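Local structure of lysine-sensitive aspartokinase 3 (Escherichia coli, 2J0W) at residues E128-R133 with L178-G183; L351-T356 with T364-S369; A387-I392 with E437-K442. The protein catalyses the ATP-dependent phosphorylation of L-aspartate to 4-phospho-L-aspartate, the first step of lysine biosynthesis, and is feedback-inhibited by lysine. All coordinates share one frame; numbering follows the deposited sequence.

Contact 1: E128-R133 with L178-G183; sequences EILRER and LVITQG
Two similar first torsions bring Leu130 and Ile180 together: each places its CG or CG1 anti to the carbonyl carbon and beside the backbone N (chi1 -69° in Leu130, -51° in Ile180), and the two side chains then extend toward each other, tip to tip. Leu130 CD1 lies 4.1 Å from Ile180 CD1, with Ile180 CG1 just as near. The same methyl also touches Leu178, at 4.1 Å from its CD2, but here the two leucines cross at about a right angle. One methyl of the helix therefore meets two residues that stand on the same face of the strand, while Val179 between them points away and packs on Leu35. Nothing polar crosses; the contact is buried and rests on van der Waals packing. Ala24 of helix 17-27 also touches Leu130, and Phe126 and Val127, a turn earlier on helix 108-131, press on Ile180. Just past the helix end, Arg133 forms a salt bridge with Asp25. Strand 178-182 runs parallel to its neighbours 137-139 and 33-38, and a long helix laid over such a parallel sheet is the alpha/beta layering of the amino acid kinase fold.

Contact 2: L351-T356 with T364-S369; sequences LTLDTT and TLLTQS
The backbone of 351-356 leaves its strand after Leu353 and runs on as loop, coming closest to the other segment where the CA atoms of Thr356 and Leu365 are 7.1 Å apart. The chain of 364-369 is loop until Thr367, the N-cap of helix 368-377, whose OG1 accepts a hydrogen bond from Leu370 N. No hydrogen bond joins the two segments; leucines do most of the work. Leu365 reaches across with CD2, modelled 3.3 Å from Asp354 O and 4.0 Å from Thr356 CG2. Its chi1 of 11° nearly eclipses CG with the backbone N, an unusual setting that leaves the exact closeness of CD2 to that oxygen uncertain. Thr356 meets it with the methyl, while its OG1 turns to Ser358 N. Deeper in, Leu353 CD1 and Leu366 CD2 are 4.1 Å apart, the two side chains crossing at a slant; Leu353 is buried and also lies against Val339, one of the lysine-binding residues. Asp354 points away and bonds through OD1 to Gln308 NE2, and Thr356 O takes a hydrogen bond from Arg154 NH1 of the kinase region. This largely apolar contact brings together the two ends of the loop between a beta hairpin, 341-345 with 348-353, and the helix after it, the beta-beta-alpha part of an ACT domain's beta-alpha-beta-beta-alpha-beta fold.

Contact 3: A387-I392 with E437-K442; sequences ALVALI and EQVVQK
No ring or planar side chain takes part where Val389 meets Val439 and Val440; the flat element is the sheet itself, and Val389 stands on the face that helix 436-448 covers. On the opposite face Leu388 and Ala390 touch Cys428, and Leu388 also reaches Phe254. At the two edges of strand 386-393 the backbone is bonded antiparallel to its neighbours, Val389 to Phe429 on one side, Leu388 to Arg305 and Ala390 to Ala303 on the other. Between strand and helix the touching is done by one methyl: Val389 CG2 comes to 4.4 Å from Val439 CG1 and 4.5 Å from Val440 CG2. With chi1 at 172°, CG1 of Val389 is anti to the backbone N, and it is the other branch that meets the two helix valines. Val439 points at the strand and also packs on Phe413, whereas the CB of Val440 is set off to the side and its CG2 makes the contact. These are relaxed van der Waals distances, with no polar atom involved. Gln438 and Lys442 lie farther from the strand, and over this turn and a half the helix lays its valines on an antiparallel sheet, the alpha/beta packing characteristic of an ACT domain.

Overall arrangement
Contacts 1 and 3 are buried, each a helix set on a sheet through a few aliphatic methyls, whereas contact 2 is a surface contact between loop-rich segments and alone brings a backbone oxygen against a side chain. Contact 1 belongs to the kinase region and its largely parallel sheet; the other two lie on the opposite side of the chain's centre, with contact 1 centred about 40 Å from either. Contacts 2 and 3 share one antiparallel sheet, in which strand 299-313 pairs with both 348-353 and 386-393. Their nearest atoms are about 5 Å apart without touching. Both fall in the region required for homodimerization, yet neither touches the second subunit.

Contact 1: E128-R133 with L178-G183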
# COMPACT_ATOMS: atom_id res chain seq x y z
N GLU A 128 15.91 23.48 -42.84
CA GLU A 128 15.68 24.24 -44.05
C GLU A 128 15.03 25.58 -43.75
O GLU A 128 15.34 26.58 -44.39
CB GLU A 128 14.80 23.45 -45.02
CG GLU A 128 15.54 22.31 -45.69
CD GLU A 128 16.90 22.76 -46.22
OE1 GLU A 128 16.94 23.67 -47.08
OE2 GLU A 128 17.92 22.20 -45.76
N ILE A 129 14.14 25.60 -42.77
CA ILE A 129 13.51 26.85 -42.41
C ILE A 129 14.54 27.77 -41.76
O ILE A 129 14.41 29.00 -41.83
CB ILE A 129 12.34 26.62 -41.44
CG1 ILE A 129 11.07 26.35 -42.25
CG2 ILE A 129 12.14 27.81 -40.55
CD1 ILE A 129 9.81 26.40 -41.42
N LEU A 130 15.57 27.18 -41.16
CA LEU A 130 16.61 27.97 -40.51
C LEU A 130 17.66 28.48 -41.49
O LEU A 130 18.17 29.58 -41.32
CB LEU A 130 17.28 27.15 -39.40
CG LEU A 130 16.43 26.85 -38.18
CD1 LEU A 130 17.30 26.24 -37.10
CD2 LEU A 130 15.79 28.12 -37.67
N ARG A 131 17.98 27.67 -42.50
CA ARG A 131 18.96 28.08 -43.50
C ARG A 131 18.35 29.06 -44.52
O ARG A 131 19.07 29.75 -45.23
CB ARG A 131 19.52 26.86 -44.22
CG ARG A 131 20.43 26.06 -43.34
CD ARG A 131 21.06 24.92 -44.08
NE ARG A 131 22.03 24.23 -43.24
CZ ARG A 131 22.69 23.14 -43.60
NH1 ARG A 131 22.48 22.60 -44.80
NH2 ARG A 131 23.56 22.58 -42.76
N GLU A 132 17.02 29.09 -44.57
CA GLU A 132 16.33 29.99 -45.48
C GLU A 132 16.48 31.40 -44.89
O GLU A 132 16.03 32.39 -45.47
CB GLU A 132 14.85 29.62 -45.56
CG GLU A 132 14.10 30.23 -46.73
CD GLU A 132 12.85 29.45 -47.09
OE1 GLU A 132 11.74 29.87 -46.70
OE2 GLU A 132 13.00 28.41 -47.77
N ARG A 133 17.13 31.46 -43.73
CA ARG A 133 17.39 32.71 -43.03
C ARG A 133 18.88 32.93 -42.85
O ARG A 133 19.29 33.69 -41.98
CB ARG A 133 16.76 32.70 -41.65
CG ARG A 133 15.29 32.44 -41.60
CD ARG A 133 14.82 32.61 -40.18
NE ARG A 133 13.37 32.53 -40.08
CZ ARG A 133 12.69 32.91 -39.01
NH1 ARG A 133 13.33 33.40 -37.95
NH2 ARG A 133 11.36 32.81 -38.99
N LEU A 178 24.93 25.44 -34.99
CA LEU A 178 23.65 24.96 -34.50
C LEU A 178 23.37 23.53 -34.90
O LEU A 178 23.79 23.07 -35.97
CB LEU A 178 22.53 25.87 -35.00
CG LEU A 178 21.39 25.99 -34.00
CD1 LEU A 178 21.96 26.39 -32.64
CD2 LEU A 178 20.38 27.01 -34.50
N VAL A 179 22.64 22.83 -34.03
CA VAL A 179 22.32 21.44 -34.27
C VAL A 179 20.87 21.12 -34.01
O VAL A 179 20.34 21.35 -32.92
CB VAL A 179 23.21 20.55 -33.41
CG1 VAL A 179 22.88 19.08 -33.66
CG2 VAL A 179 24.66 20.85 -33.73
N ILE A 180 20.21 20.59 -35.02
CA ILE A 180 18.81 20.23 -34.92
C ILE A 180 18.74 18.70 -34.97
O ILE A 180 19.30 18.08 -35.88
CB ILE A 180 18.01 20.84 -36.08
CG1 ILE A 180 18.33 22.34 -36.15
CG2 ILE A 180 16.52 20.61 -35.90
CD1 ILE A 180 18.24 23.02 -34.82
N THR A 181 18.09 18.11 -33.97
CA THR A 181 17.97 16.66 -33.94
C THR A 181 16.57 16.26 -33.46
O THR A 181 15.74 17.12 -33.16
CB THR A 181 19.07 16.03 -33.06
OG1 THR A 181 19.02 14.61 -33.20
CG2 THR A 181 18.90 16.43 -31.57
N GLN A 182 16.32 14.96 -33.38
CA GLN A 182 14.99 14.48 -32.98
C GLN A 182 14.84 13.82 -31.62
O GLN A 182 15.67 13.02 -31.19
CB GLN A 182 14.46 13.53 -34.06
CG GLN A 182 15.47 12.52 -34.56
CD GLN A 182 16.57 13.13 -35.40
OE1 GLN A 182 17.71 12.63 -35.40
NE2 GLN A 182 16.26 14.20 -36.12
N GLY A 183 13.75 14.14 -30.93
CA GLY A 183 13.53 13.51 -29.64
C GLY A 183 12.68 12.27 -29.87
O GLY A 183 12.34 11.98 -31.02

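Contact 2: L351-T356 with T364-S369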
# COMPACT_ATOMS: atom_id res chain seq x y z
N LEU A 351 -3.60 -3.17 -6.35
CA LEU A 351 -2.62 -2.54 -7.22
C LEU A 351 -3.23 -1.55 -8.21
O LEU A 351 -4.20 -1.88 -8.91
CB LEU A 351 -1.85 -3.63 -7.97
CG LEU A 351 -1.08 -4.62 -7.10
CD1 LEU A 351 -0.73 -5.85 -7.90
CD2 LEU A 351 0.18 -3.96 -6.57
N THR A 352 -2.67 -0.34 -8.27
CA THR A 352 -3.15 0.72 -9.18
C THR A 352 -2.31 0.73 -10.45
O THR A 352 -1.18 1.20 -10.45
CB THR A 352 -3.05 2.12 -8.52
OG1 THR A 352 -3.89 2.17 -7.36
CG2 THR A 352 -3.50 3.19 -9.50
N LEU A 353 -2.87 0.22 -11.54
CA LEU A 353 -2.13 0.14 -12.81
C LEU A 353 -2.43 1.18 -13.88
O LEU A 353 -3.56 1.32 -14.36
CB LEU A 353 -2.29 -1.26 -13.41
CG LEU A 353 -1.80 -2.38 -12.49
CD1 LEU A 353 -1.78 -3.71 -13.26
CD2 LEU A 353 -0.41 -2.02 -11.98
N ASP A 354 -1.38 1.89 -14.28
CA ASP A 354 -1.46 2.93 -15.30
C ASP A 354 -1.30 2.33 -16.69
O ASP A 354 -0.77 1.23 -16.84
CB ASP A 354 -0.37 3.98 -15.03
CG ASP A 354 -0.38 5.10 -16.04
OD1 ASP A 354 -1.48 5.48 -16.50
OD2 ASP A 354 0.72 5.60 -16.37
N THR A 355 -1.76 3.03 -17.72
CA THR A 355 -1.61 2.52 -19.08
C THR A 355 -0.12 2.48 -19.36
O THR A 355 0.68 3.11 -18.66
CB THR A 355 -2.29 3.41 -20.11
OG1 THR A 355 -1.78 4.75 -20.00
CG2 THR A 355 -3.81 3.39 -19.91
N THR A 356 0.26 1.75 -20.40
CA THR A 356 1.66 1.58 -20.77
C THR A 356 2.41 2.85 -21.17
O THR A 356 3.57 3.05 -20.79
CB THR A 356 1.78 0.57 -21.92
OG1 THR A 356 1.11 1.09 -23.09
CG2 THR A 356 1.13 -0.76 -21.53
N THR A 364 -0.42 -4.78 -24.03
CA THR A 364 -1.37 -5.19 -23.01
C THR A 364 -0.63 -5.60 -21.74
O THR A 364 0.13 -6.56 -21.73
CB THR A 364 -2.24 -6.37 -23.54
OG1 THR A 364 -3.11 -6.83 -22.50
CG2 THR A 364 -1.35 -7.51 -24.03
N LEU A 365 -0.86 -4.85 -20.66
CA LEU A 365 -0.19 -5.12 -19.39
C LEU A 365 -0.41 -6.51 -18.80
O LEU A 365 0.56 -7.21 -18.49
CB LEU A 365 -0.58 -4.06 -18.34
CG LEU A 365 -1.74 -3.10 -18.63
CD1 LEU A 365 -2.93 -3.38 -17.71
CD2 LEU A 365 -1.24 -1.68 -18.41
N LEU A 366 -1.66 -6.91 -18.66
CA LEU A 366 -1.96 -8.21 -18.07
C LEU A 366 -1.95 -9.43 -18.98
O LEU A 366 -2.96 -9.80 -19.57
CB LEU A 366 -3.28 -8.14 -17.31
CG LEU A 366 -3.23 -7.11 -16.17
CD1 LEU A 366 -4.39 -7.36 -15.23
CD2 LEU A 366 -1.91 -7.23 -15.42
N THR A 367 -0.78 -10.06 -19.07
CA THR A 367 -0.56 -11.24 -19.88
C THR A 367 -1.11 -12.49 -19.18
O THR A 367 -1.01 -12.61 -17.95
CB THR A 367 0.95 -11.44 -20.13
OG1 THR A 367 1.59 -11.86 -18.91
CG2 THR A 367 1.57 -10.12 -20.57
N GLN A 368 -1.68 -13.41 -19.94
CA GLN A 368 -2.25 -14.64 -19.39
C GLN A 368 -1.23 -15.53 -18.69
O GLN A 368 -1.60 -16.36 -17.86
CB GLN A 368 -2.95 -15.43 -20.50
CG GLN A 368 -4.14 -14.68 -21.13
CD GLN A 368 -5.43 -14.88 -20.37
OE1 GLN A 368 -6.00 -15.98 -20.38
NE2 GLN A 368 -5.93 -13.81 -19.71
N SER A 369 0.04 -15.37 -19.03
CA SER A 369 1.09 -16.16 -18.38
C SER A 369 1.11 -15.68 -16.94
O SER A 369 1.07 -16.47 -15.99
CB SER A 369 2.46 -15.90 -19.04
OG SER A 369 2.93 -14.59 -18.76

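Contact 3: A387-I392 with E437-K442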
# COMPACT_ATOMS: atom_id res chain seq x y z
N ALA A 387 -10.16 6.20 -12.92
CA ALA A 387 -9.26 7.33 -13.10
C ALA A 387 -8.60 7.76 -11.78
O ALA A 387 -9.26 7.85 -10.74
CB ALA A 387 -10.02 8.50 -13.71
N LEU A 388 -7.30 8.03 -11.83
CA LEU A 388 -6.56 8.45 -10.63
C LEU A 388 -6.54 9.96 -10.47
O LEU A 388 -6.30 10.69 -11.44
CB LEU A 388 -5.11 7.97 -10.68
CG LEU A 388 -4.25 8.54 -9.54
CD1 LEU A 388 -4.50 7.73 -8.29
CD2 LEU A 388 -2.78 8.48 -9.88
N VAL A 389 -6.79 10.43 -9.25
CA VAL A 389 -6.74 11.85 -8.96
C VAL A 389 -5.67 12.07 -7.89
O VAL A 389 -5.70 11.45 -6.82
CB VAL A 389 -8.11 12.40 -8.46
CG1 VAL A 389 -7.95 13.85 -8.00
CG2 VAL A 389 -9.12 12.37 -9.59
N ALA A 390 -4.72 12.94 -8.18
CA ALA A 390 -3.64 13.22 -7.26
C ALA A 390 -3.57 14.68 -6.83
O ALA A 390 -3.80 15.58 -7.64
CB ALA A 390 -2.33 12.84 -7.91
N LEU A 391 -3.27 14.92 -5.56
CA LEU A 391 -3.12 16.28 -5.05
C LEU A 391 -1.66 16.45 -4.70
O LEU A 391 -1.12 15.72 -3.87
CB LEU A 391 -3.94 16.51 -3.80
CG LEU A 391 -3.46 17.78 -3.06
CD1 LEU A 391 -3.78 19.00 -3.89
CD2 LEU A 391 -4.14 17.87 -1.70
N ILE A 392 -1.01 17.41 -5.32
CA ILE A 392 0.39 17.62 -5.02
C ILE A 392 0.59 18.90 -4.25
O ILE A 392 -0.02 19.93 -4.54
CB ILE A 392 1.22 17.64 -6.30
CG1 ILE A 392 1.12 16.27 -6.94
CG2 ILE A 392 2.67 18.03 -5.99
CD1 ILE A 392 2.10 16.05 -8.03
N GLU A 437 -13.46 14.16 -14.35
CA GLU A 437 -13.29 15.60 -14.46
C GLU A 437 -14.13 16.44 -13.50
O GLU A 437 -13.63 17.43 -12.95
CB GLU A 437 -13.53 16.04 -15.91
CG GLU A 437 -12.56 15.40 -16.88
CD GLU A 437 -12.65 15.99 -18.27
OE1 GLU A 437 -13.78 16.22 -18.75
OE2 GLU A 437 -11.59 16.19 -18.90
N GLN A 438 -15.39 16.07 -13.29
CA GLN A 438 -16.24 16.83 -12.37
C GLN A 438 -15.58 16.89 -10.98
O GLN A 438 -15.71 17.89 -10.26
CB GLN A 438 -17.64 16.21 -12.27
CG GLN A 438 -18.61 17.11 -11.52
CD GLN A 438 -19.93 16.43 -11.17
OE1 GLN A 438 -20.79 17.02 -10.52
NE2 GLN A 438 -20.09 15.19 -11.61
N VAL A 439 -14.86 15.84 -10.62
CA VAL A 439 -14.16 15.79 -9.35
C VAL A 439 -13.01 16.80 -9.39
O VAL A 439 -12.87 17.63 -8.49
CB VAL A 439 -13.61 14.38 -9.07
CG1 VAL A 439 -12.68 14.40 -7.86
CG2 VAL A 439 -14.76 13.42 -8.84
N VAL A 440 -12.20 16.73 -10.44
CA VAL A 440 -11.06 17.64 -10.58
C VAL A 440 -11.52 19.09 -10.46
O VAL A 440 -10.83 19.93 -9.88
CB VAL A 440 -10.39 17.45 -11.93
CG1 VAL A 440 -9.24 18.43 -12.09
CG2 VAL A 440 -9.90 16.02 -12.04
N GLN A 441 -12.68 19.36 -11.03
CA GLN A 441 -13.25 20.69 -11.00
C GLN A 441 -13.69 21.03 -9.58
O GLN A 441 -13.26 22.03 -9.02
CB GLN A 441 -14.43 20.77 -11.97
CG GLN A 441 -14.03 20.73 -13.44
CD GLN A 441 -15.11 20.14 -14.34
OE1 GLN A 441 -14.99 20.15 -15.56
NE2 GLN A 441 -16.18 19.62 -13.73
N LYS A 442 -14.52 20.18 -9.00
CA LYS A 442 -14.98 20.44 -7.65
C LYS A 442 -13.84 20.73 -6.69
O LYS A 442 -13.91 21.70 -5.93
CB LYS A 442 -15.82 19.27 -7.13
CG LYS A 442 -17.22 19.24 -7.71
CD LYS A 442 -17.99 20.53 -7.41
CE LYS A 442 -19.38 20.50 -8.04
NZ LYS A 442 -20.14 19.27 -7.66